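Local structure of RNA silencing suppressor p19 (4J39) at residues Leu52-Thr57 with Glu121-Ala126; Gly66-Asp71 with Arg117-Leu122. The protein binds short double-helical RNA as a homodimer and probably suppresses RNA silencing, acting as a molecular caliper that selects siRNAs by duplex length. All blocks are in the same frame, centred on the assembly; numbering follows the deposited sequence.

Interaction 1 of 2, residues Leu52-Thr57 with Glu121-Ala126; sequences LRYDRT and ELLQLA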
ATOM      1  N   LEU A  52      -7.787 -16.237  -2.251  1.00 28.34           N
ATOM      2  CA  LEU A  52      -7.044 -17.159  -3.138  1.00 28.03           C
ATOM      3  C   LEU A  52      -6.070 -17.961  -2.213  1.00 28.34           C
ATOM      4  O   LEU A  52      -5.421 -17.351  -1.347  1.00 29.78           O
ATOM      5  CB  LEU A  52      -6.286 -16.420  -4.163  1.00 28.78           C
ATOM      6  CG  LEU A  52      -7.146 -15.781  -5.313  1.00 30.99           C
ATOM      7  CD1 LEU A  52      -6.272 -14.849  -6.147  1.00 31.47           C
ATOM      8  CD2 LEU A  52      -7.969 -16.816  -6.036  1.00 30.36           C
ATOM      9  N   ARG A  53      -5.975 -19.260  -2.503  1.00 28.80           N
ATOM     10  CA  ARG A  53      -5.095 -20.187  -1.712  1.00 28.23           C
ATOM     11  C   ARG A  53      -3.713 -19.874  -2.073  1.00 31.64           C
ATOM     12  O   ARG A  53      -3.367 -19.707  -3.247  1.00 28.81           O
ATOM     13  CB  ARG A  53      -5.452 -21.659  -1.966  1.00 27.16           C
ATOM     14  CG  ARG A  53      -6.930 -21.941  -1.804  1.00 29.38           C
ATOM     15  CD  ARG A  53      -7.347 -21.473  -0.412  1.00 30.81           C
ATOM     16  NE  ARG A  53      -8.822 -21.615  -0.213  1.00 29.45           N
ATOM     17  CZ  ARG A  53      -9.387 -22.686   0.262  1.00 29.16           C
ATOM     18  NH1 ARG A  53     -10.701 -22.792   0.393  1.00 31.10           N
ATOM     19  NH2 ARG A  53      -8.585 -23.674   0.785  1.00 29.39           N
ATOM     20  N   TYR A  54      -2.828 -19.960  -1.083  1.00 29.84           N
ATOM     21  CA  TYR A  54      -1.489 -19.527  -1.287  1.00 30.71           C
ATOM     22  C   TYR A  54      -0.625 -20.248  -0.263  1.00 31.55           C
ATOM     23  O   TYR A  54      -0.888 -20.165   0.926  1.00 33.02           O
ATOM     24  CB  TYR A  54      -1.232 -18.018  -1.231  1.00 29.70           C
ATOM     25  CG  TYR A  54       0.246 -17.638  -1.347  1.00 30.33           C
ATOM     26  CD1 TYR A  54       1.000 -17.919  -2.504  1.00 31.71           C
ATOM     27  CD2 TYR A  54       0.881 -16.927  -0.296  1.00 35.17           C
ATOM     28  CE1 TYR A  54       2.304 -17.576  -2.580  1.00 34.56           C
ATOM     29  CE2 TYR A  54       2.197 -16.534  -0.399  1.00 34.25           C
ATOM     30  CZ  TYR A  54       2.932 -16.905  -1.526  1.00 32.75           C
ATOM     31  OH  TYR A  54       4.277 -16.505  -1.529  1.00 33.23           O
ATOM     32  N   ASP A  55       0.406 -20.947  -0.723  1.00 34.56           N
ATOM     33  CA  ASP A  55       1.152 -21.843   0.219  1.00 37.79           C
ATOM     34  C   ASP A  55       2.635 -21.507   0.274  1.00 38.70           C
ATOM     35  O   ASP A  55       3.442 -22.336   0.790  1.00 37.27           O
ATOM     36  CB  ASP A  55       0.984 -23.330  -0.117  1.00 38.78           C
ATOM     37  CG  ASP A  55       1.689 -23.731  -1.427  1.00 35.39           C
ATOM     38  OD1 ASP A  55       2.408 -22.919  -2.092  1.00 37.10           O
ATOM     39  OD2 ASP A  55       1.574 -24.964  -1.739  1.00 37.17           O
ATOM     40  N   ARG A  56       3.000 -20.362  -0.307  1.00 38.24           N
ATOM     41  CA  ARG A  56       4.303 -19.769  -0.239  1.00 40.34           C
ATOM     42  C   ARG A  56       5.345 -20.500  -0.998  1.00 40.79           C
ATOM     43  O   ARG A  56       6.482 -20.357  -0.679  1.00 45.36           O
ATOM     44  CB  ARG A  56       4.782 -19.666   1.229  1.00 40.70           C
ATOM     45  CG  ARG A  56       3.953 -18.853   2.169  1.00 47.84           C
ATOM     46  CD  ARG A  56       4.951 -18.474   3.273  1.00 60.20           C
ATOM     47  NE  ARG A  56       4.284 -18.105   4.512  1.00 71.82           N
ATOM     48  CZ  ARG A  56       4.914 -17.793   5.661  1.00 77.53           C
ATOM     49  NH1 ARG A  56       6.249 -17.821   5.759  1.00 78.13           N
ATOM     50  NH2 ARG A  56       4.188 -17.451   6.729  1.00 79.21           N
ATOM     51  N   THR A  57       4.946 -21.300  -1.975  1.00 37.99           N
ATOM     52  CA  THR A  57       5.858 -21.911  -2.927  1.00 37.31           C
ATOM     53  C   THR A  57       5.957 -21.039  -4.142  1.00 36.42           C
ATOM     54  O   THR A  57       5.043 -20.135  -4.424  1.00 34.81           O
ATOM     55  CB  THR A  57       5.369 -23.310  -3.325  1.00 37.93           C
ATOM     56  OG1 THR A  57       4.084 -23.179  -4.075  1.00 32.89           O
ATOM     57  CG2 THR A  57       5.229 -24.242  -2.102  1.00 37.20           C
ATOM     58  N   GLU A 121       5.562  -8.337  -3.133  1.00 38.00           N
ATOM     59  CA  GLU A 121       6.445  -8.145  -1.952  1.00 38.57           C
ATOM     60  C   GLU A 121       5.780  -8.649  -0.710  1.00 36.57           C
ATOM     61  O   GLU A 121       6.411  -9.287   0.144  1.00 34.83           O
ATOM     62  CB  GLU A 121       6.842  -6.666  -1.856  1.00 41.94           C
ATOM     63  CG  GLU A 121       7.542  -6.165  -3.220  1.00 50.35           C
ATOM     64  CD  GLU A 121       9.080  -5.811  -3.246  1.00 61.62           C
ATOM     65  OE1 GLU A 121       9.564  -4.968  -2.424  1.00 65.19           O
ATOM     66  OE2 GLU A 121       9.746  -6.358  -4.166  1.00 60.14           O
ATOM     67  N   LEU A 122       4.449  -8.442  -0.595  1.00 31.52           N
ATOM     68  CA  LEU A 122       3.751  -8.970   0.569  1.00 30.71           C
ATOM     69  C   LEU A 122       3.726 -10.481   0.671  1.00 32.37           C
ATOM     70  O   LEU A 122       3.938 -11.100   1.732  1.00 32.41           O
ATOM     71  CB  LEU A 122       2.272  -8.411   0.580  1.00 29.31           C
ATOM     72  CG  LEU A 122       1.491  -8.766   1.796  1.00 29.51           C
ATOM     73  CD1 LEU A 122       2.175  -8.419   3.199  1.00 35.75           C
ATOM     74  CD2 LEU A 122       0.020  -8.125   1.756  1.00 28.07           C
ATOM     75  N   LEU A 123       3.462 -11.117  -0.469  1.00 30.60           N
ATOM     76  CA  LEU A 123       3.353 -12.556  -0.546  1.00 31.74           C
ATOM     77  C   LEU A 123       4.762 -13.224  -0.362  1.00 34.64           C
ATOM     78  O   LEU A 123       4.835 -14.334   0.129  1.00 39.18           O
ATOM     79  CB  LEU A 123       2.666 -12.966  -1.851  1.00 31.86           C
ATOM     80  CG  LEU A 123       1.198 -12.517  -2.005  1.00 29.15           C
ATOM     81  CD1 LEU A 123       0.640 -13.032  -3.460  1.00 27.79           C
ATOM     82  CD2 LEU A 123       0.390 -13.007  -0.804  1.00 31.69           C
ATOM     83  N   GLN A 124       5.801 -12.459  -0.575  1.00 36.39           N
ATOM     84  CA  GLN A 124       7.183 -13.025  -0.422  1.00 41.52           C
ATOM     85  C   GLN A 124       7.871 -12.615   0.874  1.00 46.34           C
ATOM     86  O   GLN A 124       9.050 -13.012   1.088  1.00 45.93           O
ATOM     87  CB  GLN A 124       8.067 -12.576  -1.525  1.00 43.23           C
ATOM     88  CG  GLN A 124       7.655 -13.019  -2.902  1.00 46.06           C
ATOM     89  CD  GLN A 124       8.629 -12.635  -3.987  1.00 50.27           C
ATOM     90  OE1 GLN A 124       9.198 -13.524  -4.650  1.00 52.56           O
ATOM     91  NE2 GLN A 124       8.851 -11.347  -4.171  1.00 54.67           N
ATOM     92  N   LEU A 125       7.189 -11.861   1.711  1.00 48.11           N
ATOM     93  CA  LEU A 125       7.814 -11.324   2.919  1.00 53.75           C
ATOM     94  C   LEU A 125       8.250 -12.500   3.796  1.00 56.76           C
ATOM     95  O   LEU A 125       7.481 -13.432   4.009  1.00 54.15           O
ATOM     96  CB  LEU A 125       6.807 -10.507   3.709  1.00 53.49           C
ATOM     97  CG  LEU A 125       7.099  -9.170   4.444  1.00 56.02           C
ATOM     98  CD1 LEU A 125       6.112  -9.135   5.687  1.00 52.01           C
ATOM     99  CD2 LEU A 125       8.633  -8.825   4.720  1.00 51.17           C
ATOM    100  N   ALA A 126       9.469 -12.422   4.335  1.00 61.86           N
ATOM    101  CA  ALA A 126      10.020 -13.523   5.143  1.00 66.12           C
ATOM    102  C   ALA A 126       9.166 -13.837   6.397  1.00 69.41           C
ATOM    103  O   ALA A 126       8.407 -12.970   6.902  1.00 69.81           O
ATOM    104  CB  ALA A 126      11.530 -13.256   5.494  1.00 66.25           C
TER

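Interaction 2 of 2, residues Gly66-Asp71 with Arg117-Leu122; sequences GSWTGD and RSKQEL. With SO4 (sulfate ion), chain E.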
ATOM      1  N   GLY A  66      -1.261 -14.501 -11.236  1.00 29.45           N
ATOM      2  CA  GLY A  66      -2.058 -14.524 -12.507  1.00 30.45           C
ATOM      3  C   GLY A  66      -3.501 -14.109 -12.265  1.00 32.63           C
ATOM      4  O   GLY A  66      -4.293 -14.125 -13.189  1.00 31.70           O
ATOM      5  N   SER A  67      -3.870 -13.707 -11.045  1.00 29.26           N
ATOM      6  CA  SER A  67      -5.367 -13.515 -10.759  1.00 28.64           C
ATOM      7  C   SER A  67      -5.922 -12.244 -11.388  1.00 28.60           C
ATOM      8  O   SER A  67      -7.173 -12.089 -11.568  1.00 28.90           O
ATOM      9  CB  SER A  67      -5.620 -13.568  -9.252  1.00 29.74           C
ATOM     10  OG  SER A  67      -5.134 -12.441  -8.694  1.00 28.83           O
ATOM     11  N   TRP A  68      -5.071 -11.320 -11.770  1.00 28.26           N
ATOM     12  CA  TRP A  68      -5.390 -10.127 -12.501  1.00 28.74           C
ATOM     13  C   TRP A  68      -4.216  -9.555 -13.209  1.00 31.03           C
ATOM     14  O   TRP A  68      -3.084  -9.767 -12.801  1.00 29.78           O
ATOM     15  CB  TRP A  68      -6.110  -9.058 -11.596  1.00 28.99           C
ATOM     16  CG  TRP A  68      -5.260  -8.554 -10.453  1.00 28.61           C
ATOM     17  CD1 TRP A  68      -5.238  -9.050  -9.187  1.00 30.39           C
ATOM     18  CD2 TRP A  68      -4.299  -7.535 -10.527  1.00 27.69           C
ATOM     19  NE1 TRP A  68      -4.310  -8.335  -8.438  1.00 30.79           N
ATOM     20  CE2 TRP A  68      -3.689  -7.417  -9.231  1.00 31.31           C
ATOM     21  CE3 TRP A  68      -3.909  -6.647 -11.506  1.00 25.22           C
ATOM     22  CZ2 TRP A  68      -2.681  -6.442  -8.976  1.00 31.03           C
ATOM     23  CZ3 TRP A  68      -2.953  -5.719 -11.278  1.00 31.88           C
ATOM     24  CH2 TRP A  68      -2.347  -5.612 -10.008  1.00 27.34           C
ATOM     25  N   THR A  69      -4.465  -8.788 -14.284  1.00 30.31           N
ATOM     26  CA  THR A  69      -3.422  -8.125 -15.047  1.00 30.51           C
ATOM     27  C   THR A  69      -3.811  -6.670 -15.255  1.00 30.95           C
ATOM     28  O   THR A  69      -5.028  -6.252 -15.031  1.00 30.03           O
ATOM     29  CB  THR A  69      -3.229  -8.856 -16.387  1.00 31.63           C
ATOM     30  OG1 THR A  69      -4.463  -8.629 -17.102  1.00 32.03           O
ATOM     31  CG2 THR A  69      -2.930 -10.332 -16.298  1.00 32.68           C
ATOM     32  N   GLY A  70      -2.933  -5.842 -15.732  1.00 30.50           N
ATOM     33  CA  GLY A  70      -3.254  -4.446 -16.077  1.00 32.90           C
ATOM     34  C   GLY A  70      -4.423  -4.429 -17.102  1.00 31.63           C
ATOM     35  O   GLY A  70      -5.398  -3.597 -16.960  1.00 32.60           O
ATOM     36  N   ASP A  71      -4.331  -5.343 -18.056  1.00 34.30           N
ATOM     37  CA  ASP A  71      -5.408  -5.439 -19.067  1.00 35.40           C
ATOM     38  C   ASP A  71      -6.762  -5.858 -18.487  1.00 33.73           C
ATOM     39  O   ASP A  71      -7.824  -5.251 -18.816  1.00 37.06           O
ATOM     40  CB  ASP A  71      -5.044  -6.358 -20.196  1.00 36.66           C
ATOM     41  CG  ASP A  71      -3.932  -5.778 -21.138  1.00 38.34           C
ATOM     42  OD1 ASP A  71      -3.512  -6.600 -21.985  1.00 48.51           O
ATOM     43  OD2 ASP A  71      -3.570  -4.590 -21.060  1.00 43.28           O
ATOM     44  N   ARG A 117       3.378  -4.915  -7.752  1.00 30.84           N
ATOM     45  CA  ARG A 117       4.680  -4.860  -7.028  1.00 34.24           C
ATOM     46  C   ARG A 117       4.353  -5.086  -5.518  1.00 33.42           C
ATOM     47  O   ARG A 117       4.969  -5.926  -4.824  1.00 36.38           O
ATOM     48  CB  ARG A 117       5.391  -3.512  -7.250  0.90 34.09           C
ATOM     49  CG  ARG A 117       5.924  -3.224  -8.645  0.90 41.26           C
ATOM     50  CD  ARG A 117       6.781  -1.903  -8.736  0.90 45.56           C
ATOM     51  NE  ARG A 117       7.317  -1.535 -10.064  0.90 51.51           N
ATOM     52  CZ  ARG A 117       6.770  -1.889 -11.268  0.90 58.27           C
ATOM     53  NH1 ARG A 117       5.637  -2.644 -11.420  0.90 58.74           N
ATOM     54  NH2 ARG A 117       7.339  -1.438 -12.370  0.90 57.79           N
ATOM     55  N   SER A 118       3.265  -4.448  -5.053  1.00 33.32           N
ATOM     56  CA  SER A 118       2.864  -4.617  -3.622  1.00 33.63           C
ATOM     57  C   SER A 118       2.487  -6.030  -3.272  1.00 31.18           C
ATOM     58  O   SER A 118       2.854  -6.599  -2.239  1.00 31.22           O
ATOM     59  CB  SER A 118       1.630  -3.731  -3.355  1.00 34.51           C
ATOM     60  OG  SER A 118       1.923  -2.335  -3.390  1.00 39.47           O
ATOM     61  N   LYS A 119       1.686  -6.592  -4.162  1.00 29.21           N
ATOM     62  CA  LYS A 119       1.223  -7.950  -4.014  1.00 30.18           C
ATOM     63  C   LYS A 119       2.473  -8.897  -3.943  1.00 29.70           C
ATOM     64  O   LYS A 119       2.524  -9.732  -3.114  1.00 29.72           O
ATOM     65  CB  LYS A 119       0.329  -8.397  -5.216  1.00 31.54           C
ATOM     66  CG  LYS A 119      -0.189  -9.768  -5.122  1.00 32.20           C
ATOM     67  CD  LYS A 119      -1.151 -10.024  -6.345  1.00 29.10           C
ATOM     68  CE  LYS A 119      -1.868 -11.319  -6.342  1.00 30.43           C
ATOM     69  NZ  LYS A 119      -2.961 -11.332  -7.435  1.00 26.78           N
ATOM     70  N   GLN A 120       3.284  -8.815  -4.936  1.00 32.90           N
ATOM     71  CA  GLN A 120       4.520  -9.664  -4.957  1.00 35.90           C
ATOM     72  C   GLN A 120       5.357  -9.545  -3.621  1.00 36.03           C
ATOM     73  O   GLN A 120       5.627 -10.566  -2.993  1.00 36.10           O
ATOM     74  CB  GLN A 120       5.414  -9.186  -6.117  0.50 36.45           C
ATOM     75  CG  GLN A 120       4.870  -9.446  -7.573  0.50 39.34           C
ATOM     76  CD  GLN A 120       5.483  -8.582  -8.725  0.50 41.55           C
ATOM     77  OE1 GLN A 120       5.100  -8.753  -9.863  0.50 41.92           O
ATOM     78  NE2 GLN A 120       6.435  -7.693  -8.427  0.50 44.12           N
ATOM     79  N   GLU A 121       5.562  -8.337  -3.133  1.00 38.00           N
ATOM     80  CA  GLU A 121       6.445  -8.145  -1.952  1.00 38.57           C
ATOM     81  C   GLU A 121       5.780  -8.649  -0.710  1.00 36.57           C
ATOM     82  O   GLU A 121       6.411  -9.287   0.144  1.00 34.83           O
ATOM     83  CB  GLU A 121       6.842  -6.666  -1.856  1.00 41.94           C
ATOM     84  CG  GLU A 121       7.542  -6.165  -3.220  1.00 50.35           C
ATOM     85  CD  GLU A 121       9.080  -5.811  -3.246  1.00 61.62           C
ATOM     86  OE1 GLU A 121       9.564  -4.968  -2.424  1.00 65.19           O
ATOM     87  OE2 GLU A 121       9.746  -6.358  -4.166  1.00 60.14           O
ATOM     88  N   LEU A 122       4.449  -8.442  -0.595  1.00 31.52           N
ATOM     89  CA  LEU A 122       3.751  -8.970   0.569  1.00 30.71           C
ATOM     90  C   LEU A 122       3.726 -10.481   0.671  1.00 32.37           C
ATOM     91  O   LEU A 122       3.938 -11.100   1.732  1.00 32.41           O
ATOM     92  CB  LEU A 122       2.272  -8.411   0.580  1.00 29.31           C
ATOM     93  CG  LEU A 122       1.491  -8.766   1.796  1.00 29.51           C
ATOM     94  CD1 LEU A 122       2.175  -8.419   3.199  1.00 35.75           C
ATOM     95  CD2 LEU A 122       0.020  -8.125   1.756  1.00 28.07           C
TER
HETATM   96  S   SO4 E 203       0.526  -5.878 -14.573  0.80 71.72           S
HETATM   97  O1  SO4 E 203       1.833  -6.020 -15.229  0.80 69.45           O
HETATM   98  O2  SO4 E 203       0.359  -4.406 -14.258  0.80 62.91           O
HETATM   99  O3  SO4 E 203      -0.413  -6.564 -15.480  0.80 55.93           O
HETATM  100  O4  SO4 E 203       0.396  -6.674 -13.362  0.80 69.28           O
HETATM  101  O   HOH W   1      -2.061 -10.313  -9.944  1.00 30.93           O

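Interaction 1 of 2, residues Leu52-Thr57 with Glu121-Ala126
The Tyr54 ring lies between two groups: the backbone N of Arg56 over the centre of one face, 3.6 Å above the plane, and CB and CD2 of Leu123 against the other, displaced toward the rim; Leu123 O is at the hydroxyl edge, near the plane. Tyr54 OH donates to Leu123 O over 2.8 Å. The donor does not sit on a lone pair of the carbonyl; it stands above the carbonyl plane, 61° out of it. The C-terminal end of the helix would probably make Leu123 O a better acceptor. Apolar contact runs beside this bond. Leu123 CB lies 3.9 Å from Tyr54 CE2, and Leu123 CD2 reaches the face opposite Arg56 N, 4.0 Å from Tyr54 CD2. CG of Tyr54 is anti to the backbone N (chi1 175°), which carries the ring from the end of strand 46-53 across to the last turn of helix 108-124. Phe37 of the adjoining strand touches both Tyr54 and Leu123, and Leu61 and Val64 of helix 58-65 also pack on the leucine. Beyond the tyrosine the chain tightens into an Asx turn. Asp55 OD1 takes the N-H of Thr57 at 3.0 Å on its anti side, tilted 34° out of the carboxylate plane, and the hydroxyl, Thr57 OG1, at 2.6 Å on its syn lone pair. Two donors from one residue thus grip a single carboxylate oxygen and probably fix the rotation of the threonine, whose OG1 also caps helix 58-65 at the backbone N of Ser60. The geometry is that of a strand-to-helix connection, an Asx turn leading into an N-cap, whose preceding tyrosine bonds to and packs on the C-terminal part of helix 108-124, beside the four-stranded antiparallel sheet of the tombusvirus p19 core.

Interaction 2 of 2, residues Gly66-Asp71 with Arg117-Leu122
Lys119 NZ is the polar atom at which this contact converges: it lies 2.7 Å from Ser67 OG and donates to a water whose O is 2.9 Å away. That water in turn donates to the backbone carbonyl, with its O 3.1 Å from Trp68 O, and rests over one face of the indole, offset toward the rim. Outside the two segments, the ammonium forms a salt bridge with Glu39 and a hydrogen bond with Val64 O; Ser67 OG is hydrogen-bonded to the same glutamate and to Val64 O. The lysine is extended throughout, with CG anti to the backbone N (chi1 -179°), and passes the tryptophan in the opposite direction. Trp68 NE1 is 3.4 Å from Lys119 NZ, but both are donors and do not bond; the indole N-H has a weak hydrogen bond to Glu39. Farther along, Thr69 is the N-cap of helix 70-78, and Gly70 N donates to O3 of a sulfate, probably from the crystallisation liquor, at 2.6 Å, as expected of an anion at a helix N-terminus. The buried ammonium is thus compensated by the Glu39 carboxylate and by carbonyl and water oxygens, which would favour its charged form.

How the interactions relate
Both contacts are buried and tie helix 108-124 to the chain around helix 58-65: interaction 1 to the segment leading into it, interaction 2 to the segment following it. They share Glu121 and Leu122 and abut directly, Leu52 CD1 lying 3.4 Å from Ser67 CB. The centre of interaction 2 is about 7 Å from that of the chain, the centre of interaction 1 about 12 Å, the latter sitting toward the helix C-terminus. Their chemistry differs accordingly: a neutral hydroxyl-carbonyl bond flanked by apolar packing at the helix end, a charged and hydrated network farther in. Around both, helix 108-124 also packs against the second subunit.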